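Local coordinates for GDSL-like protein (Roseburia intestinalis L1-82, PDB 6HFZ) that removes acetyl groups from acetylated mannans as a two-domain carbohydrate esterase of a commensal gut bacterium, one domain being of the GDSL (SGNH-hydrolase) family, at residues E99-V109 and T133-F144; I5-C16 and N163-I173. All coordinates share one frame; numbering follows the deposited sequence.

Contact 1 of 2, residues E99-V109 and T133-F144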
loop_
_atom_site.group_PDB
_atom_site.type_symbol
_atom_site.label_atom_id
_atom_site.label_comp_id
_atom_site.label_asym_id
_atom_site.label_seq_id
_atom_site.Cartn_x
_atom_site.Cartn_y
_atom_site.Cartn_z
ATOM N N GLU A 99 9.136 13.735 4.061
ATOM C CA GLU A 99 8.927 15.043 3.405
ATOM C C GLU A 99 9.001 14.921 1.885
ATOM O O GLU A 99 9.784 15.595 1.214
ATOM C CB GLU A 99 9.942 16.080 3.900
ATOM C CG GLU A 99 9.761 16.412 5.375
ATOM C CD GLU A 99 10.884 17.283 5.930
ATOM O OE1 GLU A 99 10.570 18.373 6.428
ATOM O OE2 GLU A 99 12.070 16.855 5.884
ATOM N N PRO A 100 8.160 14.077 1.260
ATOM C CA PRO A 100 8.302 13.809 -0.166
ATOM C C PRO A 100 7.822 15.018 -0.980
ATOM O O PRO A 100 6.880 15.738 -0.567
ATOM C CB PRO A 100 7.358 12.596 -0.367
ATOM C CG PRO A 100 6.269 12.826 0.686
ATOM C CD PRO A 100 7.046 13.358 1.880
ATOM N N ASP A 101 8.413 15.186 -2.166
ATOM C CA ASP A 101 8.054 16.237 -3.140
ATOM C C ASP A 101 7.237 15.674 -4.316
ATOM O O ASP A 101 6.378 16.364 -4.900
ATOM C CB ASP A 101 9.323 16.941 -3.616
ATOM C CG ASP A 101 10.019 17.701 -2.482
ATOM O OD1 ASP A 101 9.370 18.636 -1.912
ATOM O OD2 ASP A 101 11.171 17.294 -2.097
ATOM N N PHE A 102 7.377 14.378 -4.534
ATOM C CA PHE A 102 6.728 13.625 -5.575
ATOM C C PHE A 102 6.419 12.241 -4.991
ATOM O O PHE A 102 7.289 11.663 -4.344
ATOM C CB PHE A 102 7.680 13.507 -6.772
ATOM C CG PHE A 102 7.242 12.556 -7.869
ATOM C CD1 PHE A 102 6.457 13.001 -8.916
ATOM C CD2 PHE A 102 7.701 11.242 -7.883
ATOM C CE1 PHE A 102 6.061 12.126 -9.929
ATOM C CE2 PHE A 102 7.334 10.376 -8.907
ATOM C CZ PHE A 102 6.519 10.830 -9.926
ATOM N N VAL A 103 5.173 11.782 -5.148
ATOM C CA VAL A 103 4.699 10.513 -4.620
ATOM C C VAL A 103 3.966 9.766 -5.744
ATOM O O VAL A 103 2.996 10.298 -6.267
ATOM C CB VAL A 103 3.707 10.713 -3.451
ATOM C CG1 VAL A 103 3.174 9.361 -2.964
ATOM C CG2 VAL A 103 4.350 11.503 -2.313
ATOM N N ILE A 104 4.452 8.573 -6.067
ATOM C CA ILE A 104 3.679 7.569 -6.838
ATOM C C ILE A 104 2.917 6.675 -5.866
ATOM O O ILE A 104 3.514 6.161 -4.862
ATOM C CB ILE A 104 4.591 6.752 -7.763
ATOM C CG1 ILE A 104 4.818 7.545 -9.053
ATOM C CG2 ILE A 104 3.991 5.343 -8.038
ATOM C CD1 ILE A 104 5.880 6.996 -9.971
ATOM N N ILE A 105 1.627 6.504 -6.152
ATOM C CA ILE A 105 0.801 5.622 -5.403
ATOM C C ILE A 105 0.417 4.430 -6.293
ATOM O O ILE A 105 -0.130 4.611 -7.360
ATOM C CB ILE A 105 -0.438 6.348 -4.863
ATOM C CG1 ILE A 105 -0.087 7.451 -3.870
ATOM C CG2 ILE A 105 -1.390 5.339 -4.252
ATOM C CD1 ILE A 105 -1.249 8.257 -3.449
ATOM N N GLU A 106 0.690 3.207 -5.832
ATOM C CA GLU A 106 0.651 2.028 -6.690
ATOM C C GLU A 106 0.057 0.844 -5.920
ATOM O O GLU A 106 0.809 0.055 -5.303
ATOM C CB GLU A 106 2.087 1.760 -7.146
ATOM C CG GLU A 106 2.278 0.672 -8.184
ATOM C CD GLU A 106 2.201 -0.760 -7.699
ATOM O OE1 GLU A 106 1.224 -1.454 -8.127
ATOM O OE2 GLU A 106 3.064 -1.179 -6.857
ATOM N N PHE A 107 -1.280 0.725 -5.965
ATOM C CA PHE A 107 -2.004 -0.298 -5.202
ATOM C C PHE A 107 -3.056 -1.020 -6.065
ATOM O O PHE A 107 -3.883 -1.757 -5.543
ATOM C CB PHE A 107 -2.672 0.308 -3.959
ATOM C CG PHE A 107 -1.738 0.590 -2.814
ATOM C CD1 PHE A 107 -1.052 -0.455 -2.182
ATOM C CD2 PHE A 107 -1.487 1.886 -2.401
ATOM C CE1 PHE A 107 -0.218 -0.207 -1.096
ATOM C CE2 PHE A 107 -0.569 2.131 -1.380
ATOM C CZ PHE A 107 0.022 1.090 -0.700
ATOM N N SER A 108 -3.085 -0.751 -7.381
ATOM C CA SER A 108 -4.181 -1.255 -8.237
ATOM C C SER A 108 -4.134 -2.766 -8.528
ATOM O O SER A 108 -5.130 -3.275 -9.097
ATOM C CB SER A 108 -4.286 -0.429 -9.527
ATOM O OG SER A 108 -4.369 0.956 -9.197
ATOM N N VAL A 109 -3.071 -3.510 -8.133
ATOM C CA VAL A 109 -3.131 -4.968 -8.184
ATOM C C VAL A 109 -2.930 -5.554 -6.783
ATOM O O VAL A 109 -2.566 -6.766 -6.624
ATOM C CB VAL A 109 -2.139 -5.571 -9.187
ATOM C CG1 VAL A 109 -2.559 -5.262 -10.629
ATOM C CG2 VAL A 109 -0.698 -5.140 -8.956
ATOM N N THR A 133 3.975 18.926 2.888
ATOM C CA THR A 133 4.824 19.260 1.750
ATOM C C THR A 133 4.008 19.384 0.450
ATOM O O THR A 133 4.602 19.760 -0.589
ATOM C CB THR A 133 5.994 18.288 1.586
ATOM O OG1 THR A 133 5.451 17.038 1.138
ATOM C CG2 THR A 133 6.796 18.096 2.859
ATOM N N LYS A 134 2.687 19.138 0.477
ATOM C CA LYS A 134 1.801 19.330 -0.704
ATOM C C LYS A 134 2.451 18.682 -1.919
ATOM O O LYS A 134 2.659 19.319 -2.966
ATOM C CB LYS A 134 1.530 20.816 -0.968
ATOM C CG LYS A 134 0.842 21.556 0.183
ATOM C CD LYS A 134 -0.568 21.098 0.383
ATOM C CE LYS A 134 -1.389 21.961 1.319
ATOM N NZ LYS A 134 -1.249 21.464 2.704
ATOM N N PRO A 135 2.787 17.388 -1.825
ATOM C CA PRO A 135 3.494 16.704 -2.905
ATOM C C PRO A 135 2.677 16.554 -4.195
ATOM O O PRO A 135 1.479 16.453 -4.158
ATOM C CB PRO A 135 3.769 15.317 -2.322
ATOM C CG PRO A 135 2.633 15.119 -1.368
ATOM C CD PRO A 135 2.456 16.475 -0.716
ATOM N N ALA A 136 3.377 16.587 -5.334
ATOM C CA ALA A 136 2.833 16.105 -6.584
ATOM C C ALA A 136 2.558 14.610 -6.418
ATOM O O ALA A 136 3.392 13.881 -5.866
ATOM C CB ALA A 136 3.793 16.339 -7.718
ATOM N N VAL A 137 1.371 14.200 -6.851
ATOM C CA VAL A 137 0.940 12.804 -6.740
ATOM C C VAL A 137 0.630 12.287 -8.144
ATOM O O VAL A 137 -0.048 12.965 -8.918
ATOM C CB VAL A 137 -0.289 12.684 -5.833
ATOM C CG1 VAL A 137 -0.834 11.254 -5.772
ATOM C CG2 VAL A 137 -0.018 13.196 -4.425
ATOM N N LEU A 138 1.173 11.105 -8.469
ATOM C CA LEU A 138 0.892 10.396 -9.709
ATOM C C LEU A 138 0.403 8.985 -9.351
ATOM O O LEU A 138 1.110 8.250 -8.601
ATOM C CB LEU A 138 2.172 10.339 -10.543
ATOM C CG LEU A 138 2.147 9.433 -11.770
ATOM C CD1 LEU A 138 1.172 9.998 -12.772
ATOM C CD2 LEU A 138 3.550 9.309 -12.350
ATOM N N LEU A 139 -0.757 8.596 -9.870
ATOM C CA LEU A 139 -1.274 7.256 -9.606
ATOM C C LEU A 139 -0.728 6.318 -10.683
ATOM O O LEU A 139 -0.653 6.680 -11.886
ATOM C CB LEU A 139 -2.805 7.261 -9.581
ATOM C CG LEU A 139 -3.470 8.270 -8.653
ATOM C CD1 LEU A 139 -4.947 8.024 -8.580
ATOM C CD2 LEU A 139 -2.911 8.235 -7.242
ATOM N N VAL A 140 -0.285 5.126 -10.266
ATOM C CA VAL A 140 0.165 4.150 -11.231
ATOM C C VAL A 140 -0.676 2.875 -11.082
ATOM O O VAL A 140 -0.841 2.332 -9.992
ATOM C CB VAL A 140 1.673 3.859 -11.054
ATOM C CG1 VAL A 140 2.123 2.653 -11.863
ATOM C CG2 VAL A 140 2.535 5.070 -11.405
ATOM N N HIS A 141 -1.227 2.388 -12.193
ATOM C CA HIS A 141 -2.097 1.204 -12.206
ATOM C C HIS A 141 -1.408 0.039 -12.930
ATOM O O HIS A 141 -1.359 0.038 -14.162
ATOM C CB HIS A 141 -3.439 1.513 -12.922
ATOM C CG HIS A 141 -4.168 2.748 -12.482
ATOM N ND1 HIS A 141 -4.647 2.909 -11.187
ATOM C CD2 HIS A 141 -4.480 3.892 -13.131
ATOM C CE1 HIS A 141 -5.220 4.108 -11.074
ATOM N NE2 HIS A 141 -5.145 4.714 -12.236
ATOM N N ASN A 142 -0.895 -0.951 -12.172
ATOM C CA ASN A 142 -0.376 -2.205 -12.728
ATOM C C ASN A 142 -1.575 -3.076 -13.114
ATOM O O ASN A 142 -2.742 -2.620 -12.984
ATOM C CB ASN A 142 0.599 -2.847 -11.748
ATOM C CG ASN A 142 1.972 -2.209 -11.854
ATOM O OD1 ASN A 142 2.566 -2.219 -12.931
ATOM N ND2 ASN A 142 2.459 -1.600 -10.783
ATOM N N VAL A 143 -1.301 -4.250 -13.686
ATOM C CA VAL A 143 -2.356 -5.118 -14.177
ATOM C C VAL A 143 -1.929 -6.578 -13.941
ATOM O O VAL A 143 -0.732 -6.901 -13.991
ATOM C CB VAL A 143 -2.612 -4.793 -15.670
ATOM C CG1 VAL A 143 -1.414 -5.219 -16.525
ATOM C CG2 VAL A 143 -3.897 -5.402 -16.207
ATOM N N PHE A 144 -2.904 -7.475 -13.763
ATOM C CA PHE A 144 -2.702 -8.903 -13.765
ATOM C C PHE A 144 -2.590 -9.369 -15.228
ATOM O O PHE A 144 -3.468 -9.059 -16.020
ATOM C CB PHE A 144 -3.891 -9.584 -13.083
ATOM C CG PHE A 144 -3.829 -9.587 -11.584
ATOM C CD1 PHE A 144 -3.165 -10.612 -10.929
ATOM C CD2 PHE A 144 -4.387 -8.561 -10.845
ATOM C CE1 PHE A 144 -3.115 -10.644 -9.549
ATOM C CE2 PHE A 144 -4.314 -8.586 -9.459
ATOM C CZ PHE A 144 -3.674 -9.619 -8.824
HETATM O O HOH W 1 6.737 19.700 -2.079
HETATM O O HOH W 2 -0.950 -0.357 -9.283
HETATM O O HOH W 3 -2.694 2.738 -7.706
#

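Contact 2 of 2, residues I5-C16 and N163-I173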
loop_
_atom_site.group_PDB
_atom_site.type_symbol
_atom_site.label_atom_id
_atom_site.label_comp_id
_atom_site.label_asym_id
_atom_site.label_seq_id
_atom_site.Cartn_x
_atom_site.Cartn_y
_atom_site.Cartn_z
ATOM N N ILE A 5 4.254 -0.900 -27.978
ATOM C CA ILE A 5 3.334 -0.257 -27.056
ATOM C C ILE A 5 2.801 1.082 -27.618
ATOM O O ILE A 5 3.556 1.904 -28.131
ATOM C CB ILE A 5 4.005 -0.134 -25.691
ATOM C CG1 ILE A 5 4.219 -1.550 -25.136
ATOM C CG2 ILE A 5 3.153 0.740 -24.768
ATOM C CD1 ILE A 5 5.146 -1.637 -24.007
ATOM N N LYS A 6 1.499 1.316 -27.419
ATOM C CA LYS A 6 0.842 2.574 -27.715
ATOM C C LYS A 6 0.917 3.461 -26.479
ATOM O O LYS A 6 0.047 3.393 -25.657
ATOM C CB LYS A 6 -0.603 2.316 -28.140
ATOM C CG LYS A 6 -0.692 1.314 -29.285
ATOM C CD LYS A 6 -2.037 1.212 -29.957
ATOM C CE LYS A 6 -2.305 -0.183 -30.496
ATOM N NZ LYS A 6 -1.161 -0.753 -31.249
ATOM N N TYR A 7 1.978 4.278 -26.372
ATOM C CA TYR A 7 2.320 4.968 -25.114
ATOM C C TYR A 7 1.243 5.986 -24.719
ATOM O O TYR A 7 0.914 6.140 -23.535
ATOM C CB TYR A 7 3.709 5.592 -25.219
ATOM C CG TYR A 7 4.782 4.593 -24.899
ATOM C CD1 TYR A 7 5.094 4.305 -23.585
ATOM C CD2 TYR A 7 5.367 3.804 -25.876
ATOM C CE1 TYR A 7 6.051 3.370 -23.252
ATOM C CE2 TYR A 7 6.319 2.840 -25.552
ATOM C CZ TYR A 7 6.647 2.607 -24.232
ATOM O OH TYR A 7 7.586 1.677 -23.886
ATOM N N GLU A 8 0.633 6.653 -25.701
ATOM C CA GLU A 8 -0.467 7.619 -25.365
ATOM C C GLU A 8 -1.618 6.928 -24.587
ATOM O O GLU A 8 -2.299 7.539 -23.745
ATOM C CB GLU A 8 -0.985 8.273 -26.653
ATOM C CG GLU A 8 -0.070 9.368 -27.147
ATOM C CD GLU A 8 -0.113 10.612 -26.270
ATOM O OE1 GLU A 8 -1.223 11.010 -25.874
ATOM O OE2 GLU A 8 0.962 11.156 -25.966
ATOM N N ASN A 9 -1.871 5.653 -24.880
ATOM C CA ASN A 9 -2.962 4.903 -24.237
ATOM C C ASN A 9 -2.639 4.621 -22.760
ATOM O O ASN A 9 -3.519 4.158 -22.028
ATOM C CB ASN A 9 -3.310 3.607 -24.954
ATOM C CG ASN A 9 -3.957 3.848 -26.302
ATOM O OD1 ASN A 9 -4.441 4.952 -26.570
ATOM N ND2 ASN A 9 -3.986 2.832 -27.146
ATOM N N GLY A 10 -1.408 4.930 -22.349
ATOM C CA GLY A 10 -0.981 4.785 -20.937
ATOM C C GLY A 10 -1.516 5.908 -20.055
ATOM O O GLY A 10 -1.508 5.787 -18.839
ATOM N N ILE A 11 -1.940 7.044 -20.646
ATOM C CA ILE A 11 -2.393 8.177 -19.829
ATOM C C ILE A 11 -3.872 7.976 -19.521
ATOM O O ILE A 11 -4.722 8.243 -20.335
ATOM C CB ILE A 11 -2.087 9.523 -20.516
ATOM C CG1 ILE A 11 -0.606 9.640 -20.859
ATOM C CG2 ILE A 11 -2.584 10.693 -19.654
ATOM C CD1 ILE A 11 -0.292 10.638 -21.943
ATOM N N ALA A 12 -4.156 7.457 -18.320
ATOM C CA ALA A 12 -5.437 7.111 -17.866
ATOM C C ALA A 12 -6.174 8.374 -17.420
ATOM O O ALA A 12 -7.399 8.395 -17.495
ATOM C CB ALA A 12 -5.349 6.133 -16.708
ATOM N N ASN A 13 -5.423 9.343 -16.896
ATOM C CA ASN A 13 -5.971 10.645 -16.504
ATOM C C ASN A 13 -4.840 11.672 -16.617
ATOM O O ASN A 13 -3.789 11.534 -16.045
ATOM C CB ASN A 13 -6.585 10.648 -15.097
ATOM C CG ASN A 13 -7.542 11.808 -14.874
ATOM O OD1 ASN A 13 -8.396 12.078 -15.724
ATOM N ND2 ASN A 13 -7.417 12.531 -13.773
ATOM N N ARG A 14 -5.060 12.747 -17.375
ATOM C CA ARG A 14 -4.024 13.766 -17.470
ATOM C C ARG A 14 -3.949 14.514 -16.133
ATOM O O ARG A 14 -2.848 14.838 -15.645
ATOM C CB ARG A 14 -4.315 14.716 -18.648
ATOM C CG ARG A 14 -3.480 15.990 -18.613
ATOM C CD ARG A 14 -3.863 17.051 -19.647
ATOM N NE ARG A 14 -2.893 18.145 -19.695
ATOM C CZ ARG A 14 -2.909 19.212 -18.894
ATOM N NH1 ARG A 14 -3.756 19.287 -17.872
ATOM N NH2 ARG A 14 -2.073 20.210 -19.130
ATOM N N GLY A 15 -5.123 14.826 -15.609
ATOM C CA GLY A 15 -5.271 15.523 -14.333
ATOM C C GLY A 15 -4.745 16.940 -14.406
ATOM O O GLY A 15 -4.486 17.452 -15.476
ATOM N N CYS A 16 -4.566 17.550 -13.237
ATOM C CA CYS A 16 -4.006 18.897 -13.141
ATOM C C CYS A 16 -2.509 18.753 -12.893
ATOM O O CYS A 16 -2.099 18.028 -11.951
ATOM C CB CYS A 16 -4.690 19.657 -12.016
ATOM S SG CYS A 16 -3.847 21.199 -11.566
ATOM N N ASN A 163 -8.564 15.273 -9.705
ATOM C CA ASN A 163 -7.797 15.787 -10.852
ATOM C C ASN A 163 -6.327 15.378 -10.756
ATOM O O ASN A 163 -5.413 16.204 -10.980
ATOM C CB ASN A 163 -8.018 17.294 -10.979
ATOM C CG ASN A 163 -9.409 17.593 -11.498
ATOM O OD1 ASN A 163 -9.707 17.297 -12.650
ATOM N ND2 ASN A 163 -10.281 18.144 -10.670
ATOM N N LEU A 164 -6.086 14.086 -10.454
ATOM C CA LEU A 164 -4.737 13.577 -10.366
ATOM C C LEU A 164 -4.315 12.902 -11.647
ATOM O O LEU A 164 -5.082 12.154 -12.246
ATOM C CB LEU A 164 -4.601 12.590 -9.207
ATOM C CG LEU A 164 -4.859 13.158 -7.817
ATOM C CD1 LEU A 164 -4.783 12.050 -6.771
ATOM C CD2 LEU A 164 -3.874 14.240 -7.497
ATOM N N PRO A 165 -3.057 13.122 -12.059
ATOM C CA PRO A 165 -2.494 12.367 -13.179
ATOM C C PRO A 165 -2.408 10.879 -12.841
ATOM O O PRO A 165 -2.136 10.533 -11.689
ATOM C CB PRO A 165 -1.114 12.978 -13.413
ATOM C CG PRO A 165 -0.787 13.760 -12.155
ATOM C CD PRO A 165 -2.113 14.083 -11.486
ATOM N N ALA A 166 -2.632 10.020 -13.857
ATOM C CA ALA A 166 -2.631 8.586 -13.644
ATOM C C ALA A 166 -2.140 7.894 -14.914
ATOM O O ALA A 166 -2.579 8.283 -16.035
ATOM C CB ALA A 166 -4.007 8.112 -13.337
ATOM N N VAL A 167 -1.324 6.858 -14.737
ATOM C CA VAL A 167 -0.900 6.062 -15.853
ATOM C C VAL A 167 -1.218 4.584 -15.597
ATOM O O VAL A 167 -1.197 4.122 -14.421
ATOM C CB VAL A 167 0.583 6.287 -16.198
ATOM C CG1 VAL A 167 0.825 7.716 -16.668
ATOM C CG2 VAL A 167 1.518 5.931 -15.061
ATOM N N SER A 168 -1.397 3.832 -16.694
ATOM C CA SER A 168 -1.909 2.456 -16.625
ATOM C C SER A 168 -1.138 1.492 -17.510
ATOM O O SER A 168 -0.896 1.786 -18.673
ATOM C CB SER A 168 -3.372 2.425 -16.970
ATOM O OG SER A 168 -3.859 1.097 -17.024
HETATM N N MSE A 169 -0.868 0.284 -16.972
HETATM C CA MSE A 169 -0.339 -0.844 -17.737
HETATM C C MSE A 169 -1.451 -1.675 -18.377
HETATM O O MSE A 169 -1.208 -2.454 -19.303
HETATM C CB MSE A 169 0.546 -1.741 -16.863
HETATM C CG MSE A 169 1.504 -0.926 -15.977
HETATM SE SE MSE A 169 2.612 0.300 -17.059
HETATM C CE MSE A 169 2.382 1.855 -15.912
ATOM N N GLN A 170 -2.685 -1.494 -17.896
ATOM C CA GLN A 170 -3.825 -2.264 -18.397
ATOM C C GLN A 170 -4.127 -1.906 -19.859
ATOM O O GLN A 170 -4.632 -2.757 -20.604
ATOM C CB GLN A 170 -5.036 -2.018 -17.498
ATOM C CG GLN A 170 -6.269 -2.877 -17.731
ATOM C CD GLN A 170 -7.387 -2.652 -16.738
ATOM O OE1 GLN A 170 -7.892 -1.538 -16.618
ATOM N NE2 GLN A 170 -7.863 -3.711 -16.072
ATOM N N SER A 171 -3.886 -0.654 -20.216
ATOM C CA SER A 171 -4.136 -0.082 -21.562
ATOM C C SER A 171 -2.867 0.090 -22.410
ATOM O O SER A 171 -2.949 0.684 -23.530
ATOM C CB SER A 171 -4.873 1.213 -21.402
ATOM O OG SER A 171 -4.185 2.059 -20.509
ATOM N N THR A 172 -1.711 -0.439 -21.955
ATOM C CA THR A 172 -0.458 -0.332 -22.699
ATOM C C THR A 172 0.254 -1.688 -22.850
ATOM O O THR A 172 0.424 -2.149 -23.988
ATOM C CB THR A 172 0.496 0.645 -22.032
ATOM O OG1 THR A 172 0.560 0.305 -20.639
ATOM C CG2 THR A 172 0.078 2.077 -22.234
ATOM N N ILE A 173 0.676 -2.313 -21.745
ATOM C CA ILE A 173 1.400 -3.591 -21.790
ATOM C C ILE A 173 0.446 -4.773 -22.051
ATOM O O ILE A 173 0.707 -5.641 -22.876
ATOM C CB ILE A 173 2.206 -3.802 -20.498
ATOM C CG1 ILE A 173 3.152 -2.621 -20.238
ATOM C CG2 ILE A 173 2.960 -5.109 -20.564
ATOM C CD1 ILE A 173 4.029 -2.828 -19.013
HETATM O O HOH W 4 -0.134 -0.952 -26.308
HETATM O O HOH W 5 -2.832 0.218 -26.115
HETATM O O HOH W 6 -9.472 14.678 -13.828
HETATM O O HOH W 7 -2.612 17.326 -9.270
#

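Contact 1 of 2, residues E99-V109 and T133-F144
Glu106 and Asn142 meet where two neighbouring parallel strands end. The amide of Asn142 gives a nearly straight hydrogen bond, ND2 to OE1 of Glu106 at 2.9 Å, in its own plane but from above the carboxylate, the two planes standing 72° apart. CG of Glu106 lies anti to the backbone N (chi1 -173°) and the chain then bends at chi2, which swings OE1 over toward Asn142. Beside this pair, Ser108 OG and His141 ND1 share a hydrogen bond of 2.8 Å at the ring's edge, and a water ties Glu106 OE1 and Ser108 N to Val140 O and Asn142 N. Val109 CB packs 3.7 Å from Phe144 CE2. Behind these ends runs the ladder of 102-106 and 136-141, the two strands of a beta-alpha-beta unit, closed by Val140 N to Ile105 O at 3.0 Å. Ile104 CG2 touches Val140 CG2 at 3.7 Å on one face; Ile105 CD1 meets Val137 CG1 at 3.8 Å on the other, where helix 115-129 packs. Farther out, Thr43 binds Glu106 OE2 and His155 binds Ser108 OG. With both carboxylate oxygens engaged, Glu106 is probably held in one orientation, close to a likely Ser41-His193-Asp190 triad.

Contact 2 of 2, residues I5-C16 and N163-I173
With CG anti to the backbone N (chi1 -161°), Asn13 sends its amide across to Leu164 of the facing segment, while Ser171 holds OG between its own N and carbonyl carbon (chi1 53°), from where it donates to Asn9 O at 2.7 Å. Asn13 itself belongs to a classic beta bulge in the antiparallel edge strand 11-13 of the central sheet. Ala12 N and Asn13 N both donate to Ala166 O, approaching from the same face of its plane, at 2.9 and 3.2 Å. Ala166 N returns a bond to Asn13 O, and Ser168 N reaches Gly10 O in the carbonyl plane. Asn13 ND2 meets Leu164 O at 2.8 Å from above the carbonyl plane, and a water links the same nitrogen to Asn163 OD1. A leucine in place of Asn13 would probably leave Leu164 O without this donor and break the water link to Asn163. At the other end, Ile5 CG2 lies 3.8 Å from Thr172 CB and also sits over one face of the Tyr7 ring. Asn163 closes the preceding helix in a Schellman motif, and its carbonyl oxygen takes a nearly straight bond from Cys16 N at 2.8 Å, the donor standing above the carbonyl plane.

From the N terminus, residues 5-16 lay down the edge strand of the central sheet, and the chain then passes through strands 32-39 and 71-78 before reaching 99-109. Contact 1 closes a short loop, returning through helix 115-129 to 133-144. After one more helix, 152-161, the chain arrives at 163-173, where contact 2 closes a far longer loop that encloses the first; the two do not cross. They join directly in the sheet, since strands 136-141 and 166-168 are neighbours: His141 N and O probably bond to Val167 O and Met169 N. Contact 1 thus ties interior strands together, while contact 2 fastens the N-terminal edge strand to 166-168, next to them.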